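Local coordinates for protein PHB depolymerase (Penicillium funiculosum, PDB 2D81) that hydrolyses the ester bonds of polyhydroxybutyrate, a bacterial storage polyester, with an alpha/beta-hydrolase fold that is circularly permuted, at residues I264-I269 and G289-N294; T205-V210 and Q232-I237; Q54-C59 and W285-W290. One frame throughout, in Å; residues are numbered along the deposited sequence.

Contact 1 of 3, residues I264-I269 and G289-N294; sequences IPDYTI and GWYGSN. With RB3 ((1R)-3-{[(1R)-3-methoxy-1-methyl-3-oxopropyl]oxy}-1-methyl-3-oxopropyl (3R)-3-hydroxybutanoate), chain C.
D266 and Y291 meet across this contact through a single hydrogen bond, the phenol OH of Y291 donating to OD2 of D266 at 2.8 Å. CB of D266 lies 3.4 Å from Y291 OH. Beyond it, chi1 of 169° puts CG trans to the backbone N and sends the carboxylate out to meet the ring. OD2 takes the phenol on its anti lone pair and sits at the edge of the Y291 ring, in its plane, with CE2 of Y291 3.3 Å away; carboxylate and ring are 23° from coplanar. The other oxygen, OD1 of D266, turns back on its own segment, accepting from T268 OG1 at 2.6 Å on the syn side and from T268 N at 3.1 Å, the latter from above the carboxylate plane. With both oxygens held, the carboxylate has little freedom to rotate. H270 also bonds to OD2, and N280 to the phenol oxygen. One face of the Y291 ring is met by CB of W290, whose indole reaches the bound trimer with CH2 3.8 Å from C4B of RB3. OD1 of D266, accepting from the amide of T268, makes an Asx turn beside a type I beta turn from G289 to G292 that carries pocket residue W290.

Contact 2 of 3, residues T205-V210 and Q232-I237; sequences TGYLYV and QSYSSI
Strand 205-210 of the central mixed sheet and the short helix 234-237 are joined here by an offset stack of two tyrosines, Y207 and Y234. The ring centroids are 4.9 Å apart and the planes make an angle of 25°, while the side chains themselves cross at about a right angle. Y207 therefore slides out over its partner with its phenol end: its OH lies 3.4 Å above the Y234 plane, over the ring centre, and its closest atom there is CZ of Y234 at 3.5 Å. Further back, CE1 of Y207 packs on CD1 of Y234 at 3.8 Å. Y234 reaches Y207 because its CG is trans to the backbone N (chi1 -169°), leaving from the first turn of the helix just after the N-cap residue S233. S233 O takes the amides of S236 and I237, and Q262 bonds to the amide of Y234. Replacing Y234 with an alanine would probably leave the phenol end of Y207 without the ring it lies over and open a gap between strand and helix. I242 of helix 240-244 also packs on Y207. No hydrogen bond spans the two segments, so the join probably rests on dispersion and ring electrostatics.

Contact 3 of 3, residues Q54-C59 and W285-W290; sequences QYYTSC and WDWVGW. With RB3 ((1R)-3-{[(1R)-3-methoxy-1-methyl-3-oxopropyl]oxy}-1-methyl-3-oxopropyl (3R)-3-hydroxybutanoate), chain C.
Two loops of the alpha/beta-hydrolase fold close on each other here to form a wall of the substrate pocket, with W287 reaching across to Y56 and C59. The indole comes in edge first. Its benzo rim touches the 3-10 segment, CZ3 lying 3.7 Å from CB of C59 and CH2 3.7 Å from the backbone O of Y56, both near the indole plane. CH2 in turn sits at the edge of the Y56 ring. V288 wedges in behind, with CG1 over the centre of one W287 face and 3.8 Å from CB of Y56, while its CG2 lies over a face of W290. Chi1 of 62°, with CG of W287 between its backbone N and carbonyl carbon, carries the benzo rim over to Y56 and C59. C59 is disulfide-bonded to C50, and the ring of Y23 stacks on W287. D286 shapes the loop: its OD1 collects the amides of V288, G289 and W290, with G289 N the shortest at 2.8 Å. The trimer's methyl C4B packs against Y56 CD1, at 3.7 Å, and V288 CG1. The polar edge of the indole completes the hold: W287 NE1 donates to the ester carbonyl O1B of RB3 at 2.9 Å, with an N-H...O angle of 157°.

In the fold
Contacts 1 and 3 are close neighbours, their centres 11 Å apart; both use the loop between strand 277-280 and helix 301-314, share G289 and W290, and touch RB3. D286 of contact 3 also probably bonds the backbone N of Y291 in contact 1, so one loop serves both. Contact 2 stands about 19 Å from contact 1 and 23 Å from contact 3, centre to centre, at the sheet strand 205-210; it meets contact 1 where I264 and P265 pack on S235. Along the chain, segment 54-59 comes first, contact 2 follows, then segment 264-269, and the shared loop comes last. The pocket thus draws together distant parts of the sequence beside the central sheet.

Contact 1 of 3, residues I264-I269 and G289-N294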
loop_
_atom_site.group_PDB
_atom_site.type_symbol
_atom_site.label_atom_id
_atom_site.label_comp_id
_atom_site.label_asym_id
_atom_site.label_seq_id
_atom_site.Cartn_x
_atom_site.Cartn_y
_atom_site.Cartn_z
ATOM N N ILE A 264 -12.669 6.501 0.654
ATOM C CA ILE A 264 -13.794 7.261 0.120
ATOM C C ILE A 264 -13.623 8.737 0.480
ATOM O O ILE A 264 -13.101 9.068 1.541
ATOM C CB ILE A 264 -15.138 6.744 0.717
ATOM C CG1 ILE A 264 -16.330 7.471 0.088
ATOM C CG2 ILE A 264 -15.153 6.953 2.221
ATOM C CD1 ILE A 264 -16.626 7.058 -1.331
ATOM N N PRO A 265 -14.027 9.648 -0.417
ATOM C CA PRO A 265 -13.875 11.061 -0.072
ATOM C C PRO A 265 -14.643 11.372 1.213
ATOM O O PRO A 265 -15.735 10.847 1.439
ATOM C CB PRO A 265 -14.459 11.770 -1.288
ATOM C CG PRO A 265 -14.059 10.858 -2.406
ATOM C CD PRO A 265 -14.384 9.491 -1.839
ATOM N N ASP A 266 -14.051 12.211 2.056
ATOM C CA ASP A 266 -14.657 12.627 3.317
ATOM C C ASP A 266 -14.446 14.130 3.476
ATOM O O ASP A 266 -13.336 14.586 3.752
ATOM C CB ASP A 266 -14.013 11.860 4.483
ATOM C CG ASP A 266 -14.398 12.415 5.848
ATOM O OD1 ASP A 266 -15.408 13.145 5.949
ATOM O OD2 ASP A 266 -13.688 12.108 6.830
ATOM N N TYR A 267 -15.514 14.897 3.292
ATOM C CA TYR A 267 -15.391 16.350 3.221
ATOM C C TYR A 267 -15.415 17.008 4.595
ATOM O O TYR A 267 -15.219 18.223 4.712
ATOM C CB TYR A 267 -16.510 16.928 2.352
ATOM C CG TYR A 267 -16.583 16.299 0.981
ATOM C CD1 TYR A 267 -17.654 15.478 0.623
ATOM C CD2 TYR A 267 -15.563 16.493 0.052
ATOM C CE1 TYR A 267 -17.703 14.864 -0.626
ATOM C CE2 TYR A 267 -15.600 15.886 -1.197
ATOM C CZ TYR A 267 -16.672 15.072 -1.530
ATOM O OH TYR A 267 -16.707 14.464 -2.763
ATOM N N THR A 268 -15.642 16.209 5.633
ATOM C CA THR A 268 -15.717 16.743 6.989
ATOM C C THR A 268 -14.334 17.078 7.544
ATOM O O THR A 268 -13.321 16.526 7.101
ATOM C CB THR A 268 -16.424 15.757 7.952
ATOM O OG1 THR A 268 -15.635 14.573 8.111
ATOM C CG2 THR A 268 -17.793 15.379 7.407
ATOM N N ILE A 269 -14.306 17.992 8.508
ATOM C CA ILE A 269 -13.061 18.479 9.094
ATOM C C ILE A 269 -12.687 17.667 10.334
ATOM O O ILE A 269 -13.532 17.402 11.188
ATOM C CB ILE A 269 -13.192 19.973 9.494
ATOM C CG1 ILE A 269 -13.455 20.825 8.249
ATOM C CG2 ILE A 269 -11.931 20.444 10.201
ATOM C CD1 ILE A 269 -12.349 20.762 7.212
ATOM N N GLY A 289 -3.606 11.392 10.746
ATOM C CA GLY A 289 -4.375 11.369 11.977
ATOM C C GLY A 289 -5.814 11.845 11.855
ATOM O O GLY A 289 -6.419 12.245 12.854
ATOM N N TRP A 290 -6.372 11.802 10.647
ATOM C CA TRP A 290 -7.779 12.151 10.453
ATOM C C TRP A 290 -8.690 11.378 11.403
ATOM O O TRP A 290 -9.585 11.946 12.030
ATOM C CB TRP A 290 -8.228 11.853 9.019
ATOM C CG TRP A 290 -7.797 12.847 7.992
ATOM C CD1 TRP A 290 -8.061 14.187 7.980
ATOM C CD2 TRP A 290 -7.077 12.568 6.790
ATOM N NE1 TRP A 290 -7.552 14.761 6.837
ATOM C CE2 TRP A 290 -6.942 13.788 6.090
ATOM C CE3 TRP A 290 -6.532 11.404 6.234
ATOM C CZ2 TRP A 290 -6.282 13.876 4.861
ATOM C CZ3 TRP A 290 -5.876 11.490 5.011
ATOM C CH2 TRP A 290 -5.756 12.720 4.338
ATOM N N TYR A 291 -8.461 10.074 11.502
ATOM C CA TYR A 291 -9.427 9.193 12.143
ATOM C C TYR A 291 -8.924 8.613 13.458
ATOM O O TYR A 291 -9.372 7.554 13.893
ATOM C CB TYR A 291 -9.817 8.078 11.169
ATOM C CG TYR A 291 -10.314 8.629 9.854
ATOM C CD1 TYR A 291 -9.564 8.493 8.682
ATOM C CD2 TYR A 291 -11.499 9.363 9.793
ATOM C CE1 TYR A 291 -9.983 9.083 7.489
ATOM C CE2 TYR A 291 -11.923 9.955 8.610
ATOM C CZ TYR A 291 -11.163 9.813 7.463
ATOM O OH TYR A 291 -11.585 10.411 6.294
ATOM N N GLY A 292 -7.999 9.321 14.095
ATOM C CA GLY A 292 -7.546 8.914 15.413
ATOM C C GLY A 292 -6.062 9.140 15.613
ATOM O O GLY A 292 -5.296 9.201 14.650
ATOM N N SER A 293 -5.657 9.259 16.872
ATOM C CA SER A 293 -4.263 9.493 17.214
ATOM C C SER A 293 -3.390 8.269 16.952
ATOM O O SER A 293 -2.174 8.386 16.853
ATOM C CB SER A 293 -4.152 9.901 18.685
ATOM O OG SER A 293 -4.759 8.936 19.523
ATOM N N ASN A 294 -4.012 7.097 16.842
ATOM C CA ASN A 294 -3.274 5.853 16.619
ATOM C C ASN A 294 -3.333 5.365 15.172
ATOM O O ASN A 294 -3.216 4.168 14.914
ATOM C CB ASN A 294 -3.809 4.751 17.534
ATOM C CG ASN A 294 -5.318 4.682 17.534
ATOM O OD1 ASN A 294 -5.956 4.807 16.487
ATOM N ND2 ASN A 294 -5.901 4.479 18.710
HETATM O O1M RB3 C . -0.754 14.642 -3.533
HETATM C C1A RB3 C . -1.085 13.550 -3.022
HETATM O O1A RB3 C . -2.222 13.032 -3.074
HETATM C C2A RB3 C . 0.000 12.780 -2.266
HETATM C C3A RB3 C . -0.419 12.500 -0.822
HETATM C C4A RB3 C . 0.717 11.752 -0.121
HETATM O O3A RB3 C . -0.659 13.747 -0.149
HETATM C C1B RB3 C . -1.710 13.679 0.715
HETATM O O1B RB3 C . -2.070 12.601 1.184
HETATM C C2B RB3 C . -2.431 14.978 1.082
HETATM C C3B RB3 C . -3.322 14.849 2.321
HETATM C C4B RB3 C . -2.499 14.528 3.571
HETATM O O3B RB3 C . -4.004 16.094 2.536
HETATM C C1C RB3 C . -5.151 16.192 1.810
HETATM O O1C RB3 C . -5.221 15.691 0.688
HETATM C C2C RB3 C . -6.345 16.945 2.402
HETATM C C3C RB3 C . -6.736 18.134 1.522
HETATM C C4C RB3 C . -7.910 18.896 2.139
HETATM O O3C RB3 C . -5.610 19.000 1.360
#

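Contact 2 of 3, residues T205-V210 and Q232-I237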
loop_
_atom_site.group_PDB
_atom_site.type_symbol
_atom_site.label_atom_id
_atom_site.label_comp_id
_atom_site.label_asym_id
_atom_site.label_seq_id
_atom_site.Cartn_x
_atom_site.Cartn_y
_atom_site.Cartn_z
ATOM N N THR A 205 -17.628 -0.618 0.013
ATOM C CA THR A 205 -17.332 -1.793 -0.797
ATOM C C THR A 205 -15.837 -1.876 -1.095
ATOM O O THR A 205 -15.210 -0.873 -1.436
ATOM C CB THR A 205 -18.107 -1.733 -2.134
ATOM O OG1 THR A 205 -19.507 -1.564 -1.869
ATOM C CG2 THR A 205 -17.897 -3.010 -2.939
ATOM N N GLY A 206 -15.274 -3.072 -0.966
ATOM C CA GLY A 206 -13.899 -3.294 -1.381
ATOM C C GLY A 206 -13.834 -4.337 -2.482
ATOM O O GLY A 206 -14.850 -4.944 -2.827
ATOM N N TYR A 207 -12.643 -4.553 -3.030
ATOM C CA TYR A 207 -12.480 -5.493 -4.135
ATOM C C TYR A 207 -11.272 -6.396 -3.940
ATOM O O TYR A 207 -10.362 -6.077 -3.173
ATOM C CB TYR A 207 -12.342 -4.735 -5.457
ATOM C CG TYR A 207 -13.544 -3.888 -5.789
ATOM C CD1 TYR A 207 -13.707 -2.620 -5.228
ATOM C CD2 TYR A 207 -14.548 -4.372 -6.624
ATOM C CE1 TYR A 207 -14.844 -1.862 -5.491
ATOM C CE2 TYR A 207 -15.686 -3.623 -6.892
ATOM C CZ TYR A 207 -15.829 -2.371 -6.322
ATOM O OH TYR A 207 -16.965 -1.640 -6.572
ATOM N N LEU A 208 -11.273 -7.532 -4.630
ATOM C CA LEU A 208 -10.101 -8.399 -4.669
ATOM C C LEU A 208 -10.061 -9.166 -5.979
ATOM O O LEU A 208 -11.098 -9.613 -6.479
ATOM C CB LEU A 208 -10.102 -9.390 -3.493
ATOM C CG LEU A 208 -11.247 -10.402 -3.370
ATOM C CD1 LEU A 208 -10.803 -11.577 -2.502
ATOM C CD2 LEU A 208 -12.471 -9.729 -2.778
ATOM N N TYR A 209 -8.864 -9.307 -6.541
ATOM C CA TYR A 209 -8.691 -10.128 -7.727
ATOM C C TYR A 209 -8.313 -11.545 -7.333
ATOM O O TYR A 209 -7.338 -11.756 -6.607
ATOM C CB TYR A 209 -7.604 -9.564 -8.643
ATOM C CG TYR A 209 -7.405 -10.437 -9.854
ATOM C CD1 TYR A 209 -8.409 -10.556 -10.815
ATOM C CD2 TYR A 209 -6.267 -11.228 -9.989
ATOM C CE1 TYR A 209 -8.289 -11.449 -11.876
ATOM C CE2 TYR A 209 -6.135 -12.129 -11.050
ATOM C CZ TYR A 209 -7.155 -12.232 -11.985
ATOM O OH TYR A 209 -7.051 -13.129 -13.021
ATOM N N VAL A 210 -9.086 -12.513 -7.817
ATOM C CA VAL A 210 -8.855 -13.916 -7.492
ATOM C C VAL A 210 -8.596 -14.728 -8.756
ATOM O O VAL A 210 -9.505 -14.947 -9.558
ATOM C CB VAL A 210 -10.073 -14.532 -6.759
ATOM C CG1 VAL A 210 -9.813 -16.003 -6.455
ATOM C CG2 VAL A 210 -10.348 -13.771 -5.466
ATOM N N GLN A 232 -7.728 8.160 -6.100
ATOM C CA GLN A 232 -7.709 6.892 -6.821
ATOM C C GLN A 232 -8.665 5.841 -6.258
ATOM O O GLN A 232 -8.617 4.684 -6.663
ATOM C CB GLN A 232 -6.289 6.314 -6.852
ATOM C CG GLN A 232 -5.313 7.102 -7.720
ATOM C CD GLN A 232 -3.972 6.403 -7.865
ATOM O OE1 GLN A 232 -3.395 6.362 -8.954
ATOM N NE2 GLN A 232 -3.468 5.858 -6.768
ATOM N N SER A 233 -9.533 6.232 -5.329
ATOM C CA SER A 233 -10.527 5.293 -4.824
ATOM C C SER A 233 -11.521 4.979 -5.935
ATOM O O SER A 233 -11.606 5.708 -6.923
ATOM C CB SER A 233 -11.273 5.875 -3.622
ATOM O OG SER A 233 -12.119 6.942 -4.008
ATOM N N TYR A 234 -12.267 3.892 -5.772
ATOM C CA TYR A 234 -13.267 3.497 -6.757
ATOM C C TYR A 234 -14.252 4.639 -6.982
ATOM O O TYR A 234 -14.737 4.850 -8.098
ATOM C CB TYR A 234 -14.024 2.264 -6.271
ATOM C CG TYR A 234 -14.892 1.636 -7.333
ATOM C CD1 TYR A 234 -14.362 0.716 -8.235
ATOM C CD2 TYR A 234 -16.236 1.976 -7.450
ATOM C CE1 TYR A 234 -15.150 0.148 -9.231
ATOM C CE2 TYR A 234 -17.036 1.415 -8.444
ATOM C CZ TYR A 234 -16.486 0.502 -9.329
ATOM O OH TYR A 234 -17.272 -0.055 -10.310
ATOM N N SER A 235 -14.550 5.368 -5.911
ATOM C CA SER A 235 -15.431 6.529 -5.981
ATOM C C SER A 235 -14.924 7.553 -6.997
ATOM O O SER A 235 -15.714 8.239 -7.654
ATOM C CB SER A 235 -15.531 7.186 -4.599
ATOM O OG SER A 235 -16.352 8.339 -4.637
ATOM N N SER A 236 -13.604 7.652 -7.125
ATOM C CA SER A 236 -12.996 8.682 -7.964
ATOM C C SER A 236 -12.761 8.226 -9.402
ATOM O O SER A 236 -13.069 8.954 -10.346
ATOM C CB SER A 236 -11.668 9.142 -7.357
ATOM O OG SER A 236 -11.863 9.778 -6.107
ATOM N N ILE A 237 -12.209 7.029 -9.567
ATOM C CA ILE A 237 -11.782 6.571 -10.887
ATOM C C ILE A 237 -12.310 5.184 -11.241
ATOM O O ILE A 237 -11.788 4.523 -12.143
ATOM C CB ILE A 237 -10.240 6.555 -10.997
ATOM C CG1 ILE A 237 -9.643 5.660 -9.910
ATOM C CG2 ILE A 237 -9.696 7.973 -10.884
ATOM C CD1 ILE A 237 -8.135 5.515 -9.984
#

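Contact 3 of 3, residues Q54-C59 and W285-W290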
loop_
_atom_site.group_PDB
_atom_site.type_symbol
_atom_site.label_atom_id
_atom_site.label_comp_id
_atom_site.label_asym_id
_atom_site.label_seq_id
_atom_site.Cartn_x
_atom_site.Cartn_y
_atom_site.Cartn_z
ATOM N N GLN A 54 5.659 16.732 12.869
ATOM C CA GLN A 54 5.943 17.842 11.968
ATOM C C GLN A 54 4.788 17.919 10.981
ATOM O O GLN A 54 4.113 16.918 10.728
ATOM C CB GLN A 54 7.269 17.605 11.236
ATOM C CG GLN A 54 7.238 16.475 10.221
ATOM C CD GLN A 54 8.621 15.936 9.903
ATOM O OE1 GLN A 54 9.569 16.700 9.697
ATOM N NE2 GLN A 54 8.742 14.613 9.855
ATOM N N TYR A 55 4.535 19.104 10.434
ATOM C CA TYR A 55 3.343 19.283 9.619
ATOM C C TYR A 55 3.446 18.419 8.363
ATOM O O TYR A 55 4.535 18.216 7.826
ATOM C CB TYR A 55 3.166 20.755 9.239
ATOM C CG TYR A 55 1.759 21.081 8.795
ATOM C CD1 TYR A 55 0.684 20.942 9.674
ATOM C CD2 TYR A 55 1.496 21.505 7.492
ATOM C CE1 TYR A 55 -0.617 21.219 9.270
ATOM C CE2 TYR A 55 0.194 21.784 7.077
ATOM C CZ TYR A 55 -0.856 21.638 7.972
ATOM O OH TYR A 55 -2.142 21.914 7.571
ATOM N N TYR A 56 2.313 17.895 7.905
ATOM C CA TYR A 56 2.334 16.865 6.876
ATOM C C TYR A 56 2.931 17.356 5.556
ATOM O O TYR A 56 3.491 16.566 4.797
ATOM C CB TYR A 56 0.918 16.315 6.650
ATOM C CG TYR A 56 0.026 17.220 5.834
ATOM C CD1 TYR A 56 0.010 17.142 4.443
ATOM C CD2 TYR A 56 -0.781 18.174 6.450
ATOM C CE1 TYR A 56 -0.786 17.993 3.682
ATOM C CE2 TYR A 56 -1.582 19.031 5.699
ATOM C CZ TYR A 56 -1.578 18.934 4.318
ATOM O OH TYR A 56 -2.364 19.777 3.568
ATOM N N THR A 57 2.823 18.654 5.276
ATOM C CA THR A 57 3.391 19.189 4.038
ATOM C C THR A 57 4.917 19.141 4.060
ATOM O O THR A 57 5.560 19.180 3.010
ATOM C CB THR A 57 2.945 20.651 3.766
ATOM O OG1 THR A 57 3.337 21.490 4.857
ATOM C CG2 THR A 57 1.434 20.725 3.583
ATOM N N SER A 58 5.496 19.053 5.254
ATOM C CA SER A 58 6.937 18.857 5.381
ATOM C C SER A 58 7.317 17.436 4.981
ATOM O O SER A 58 8.491 17.139 4.770
ATOM C CB SER A 58 7.393 19.122 6.820
ATOM O OG SER A 58 7.279 20.495 7.153
ATOM N N CYS A 59 6.313 16.565 4.892
ATOM C CA CYS A 59 6.505 15.198 4.417
ATOM C C CYS A 59 6.081 15.105 2.950
ATOM O O CYS A 59 5.764 14.025 2.449
ATOM C CB CYS A 59 5.684 14.217 5.274
ATOM S SG CYS A 59 6.199 14.172 7.025
ATOM N N TRP A 285 -5.700 7.526 2.180
ATOM C CA TRP A 285 -5.515 6.707 3.374
ATOM C C TRP A 285 -4.915 7.555 4.484
ATOM O O TRP A 285 -4.196 8.519 4.221
ATOM C CB TRP A 285 -4.604 5.513 3.076
ATOM C CG TRP A 285 -5.203 4.586 2.079
ATOM C CD1 TRP A 285 -4.905 4.498 0.750
ATOM C CD2 TRP A 285 -6.268 3.663 2.316
ATOM N NE1 TRP A 285 -5.726 3.576 0.141
ATOM C CE2 TRP A 285 -6.573 3.050 1.081
ATOM C CE3 TRP A 285 -7.001 3.297 3.453
ATOM C CZ2 TRP A 285 -7.579 2.089 0.950
ATOM C CZ3 TRP A 285 -8.002 2.340 3.324
ATOM C CH2 TRP A 285 -8.281 1.748 2.082
ATOM N N ASP A 286 -5.217 7.193 5.726
ATOM C CA ASP A 286 -4.898 8.052 6.862
ATOM C C ASP A 286 -3.451 7.913 7.335
ATOM O O ASP A 286 -3.108 6.972 8.052
ATOM C CB ASP A 286 -5.853 7.750 8.017
ATOM C CG ASP A 286 -5.726 8.742 9.154
ATOM O OD1 ASP A 286 -4.970 9.727 9.007
ATOM O OD2 ASP A 286 -6.386 8.535 10.191
ATOM N N TRP A 287 -2.607 8.858 6.927
ATOM C CA TRP A 287 -1.240 8.941 7.437
ATOM C C TRP A 287 -0.991 10.253 8.190
ATOM O O TRP A 287 0.159 10.626 8.445
ATOM C CB TRP A 287 -0.230 8.804 6.289
ATOM C CG TRP A 287 -0.314 9.884 5.244
ATOM C CD1 TRP A 287 -1.270 10.022 4.276
ATOM C CD2 TRP A 287 0.591 10.983 5.074
ATOM N NE1 TRP A 287 -1.013 11.139 3.512
ATOM C CE2 TRP A 287 0.122 11.747 3.982
ATOM C CE3 TRP A 287 1.754 11.396 5.739
ATOM C CZ2 TRP A 287 0.774 12.902 3.540
ATOM C CZ3 TRP A 287 2.403 12.548 5.300
ATOM C CH2 TRP A 287 1.909 13.286 4.209
ATOM N N VAL A 288 -2.064 10.946 8.560
ATOM C CA VAL A 288 -1.927 12.248 9.215
ATOM C C VAL A 288 -2.734 12.366 10.504
ATOM O O VAL A 288 -2.569 13.328 11.259
ATOM C CB VAL A 288 -2.343 13.399 8.271
ATOM C CG1 VAL A 288 -1.451 13.400 7.044
ATOM C CG2 VAL A 288 -3.809 13.251 7.875
ATOM N N GLY A 289 -3.606 11.392 10.746
ATOM C CA GLY A 289 -4.375 11.369 11.977
ATOM C C GLY A 289 -5.814 11.845 11.855
ATOM O O GLY A 289 -6.419 12.245 12.854
ATOM N N TRP A 290 -6.372 11.802 10.647
ATOM C CA TRP A 290 -7.779 12.151 10.453
ATOM C C TRP A 290 -8.690 11.378 11.403
ATOM O O TRP A 290 -9.585 11.946 12.030
ATOM C CB TRP A 290 -8.228 11.853 9.019
ATOM C CG TRP A 290 -7.797 12.847 7.992
ATOM C CD1 TRP A 290 -8.061 14.187 7.980
ATOM C CD2 TRP A 290 -7.077 12.568 6.790
ATOM N NE1 TRP A 290 -7.552 14.761 6.837
ATOM C CE2 TRP A 290 -6.942 13.788 6.090
ATOM C CE3 TRP A 290 -6.532 11.404 6.234
ATOM C CZ2 TRP A 290 -6.282 13.876 4.861
ATOM C CZ3 TRP A 290 -5.876 11.490 5.011
ATOM C CH2 TRP A 290 -5.756 12.720 4.338
HETATM O O1M RB3 C . -0.754 14.642 -3.533
HETATM C C1A RB3 C . -1.085 13.550 -3.022
HETATM O O1A RB3 C . -2.222 13.032 -3.074
HETATM C C2A RB3 C . 0.000 12.780 -2.266
HETATM C C3A RB3 C . -0.419 12.500 -0.822
HETATM C C4A RB3 C . 0.717 11.752 -0.121
HETATM O O3A RB3 C . -0.659 13.747 -0.149
HETATM C C1B RB3 C . -1.710 13.679 0.715
HETATM O O1B RB3 C . -2.070 12.601 1.184
HETATM C C2B RB3 C . -2.431 14.978 1.082
HETATM C C3B RB3 C . -3.322 14.849 2.321
HETATM C C4B RB3 C . -2.499 14.528 3.571
HETATM O O3B RB3 C . -4.004 16.094 2.536
HETATM C C1C RB3 C . -5.151 16.192 1.810
HETATM O O1C RB3 C . -5.221 15.691 0.688
HETATM C C2C RB3 C . -6.345 16.945 2.402
HETATM C C3C RB3 C . -6.736 18.134 1.522
HETATM C C4C RB3 C . -7.910 18.896 2.139
HETATM O O3C RB3 C . -5.610 19.000 1.360
#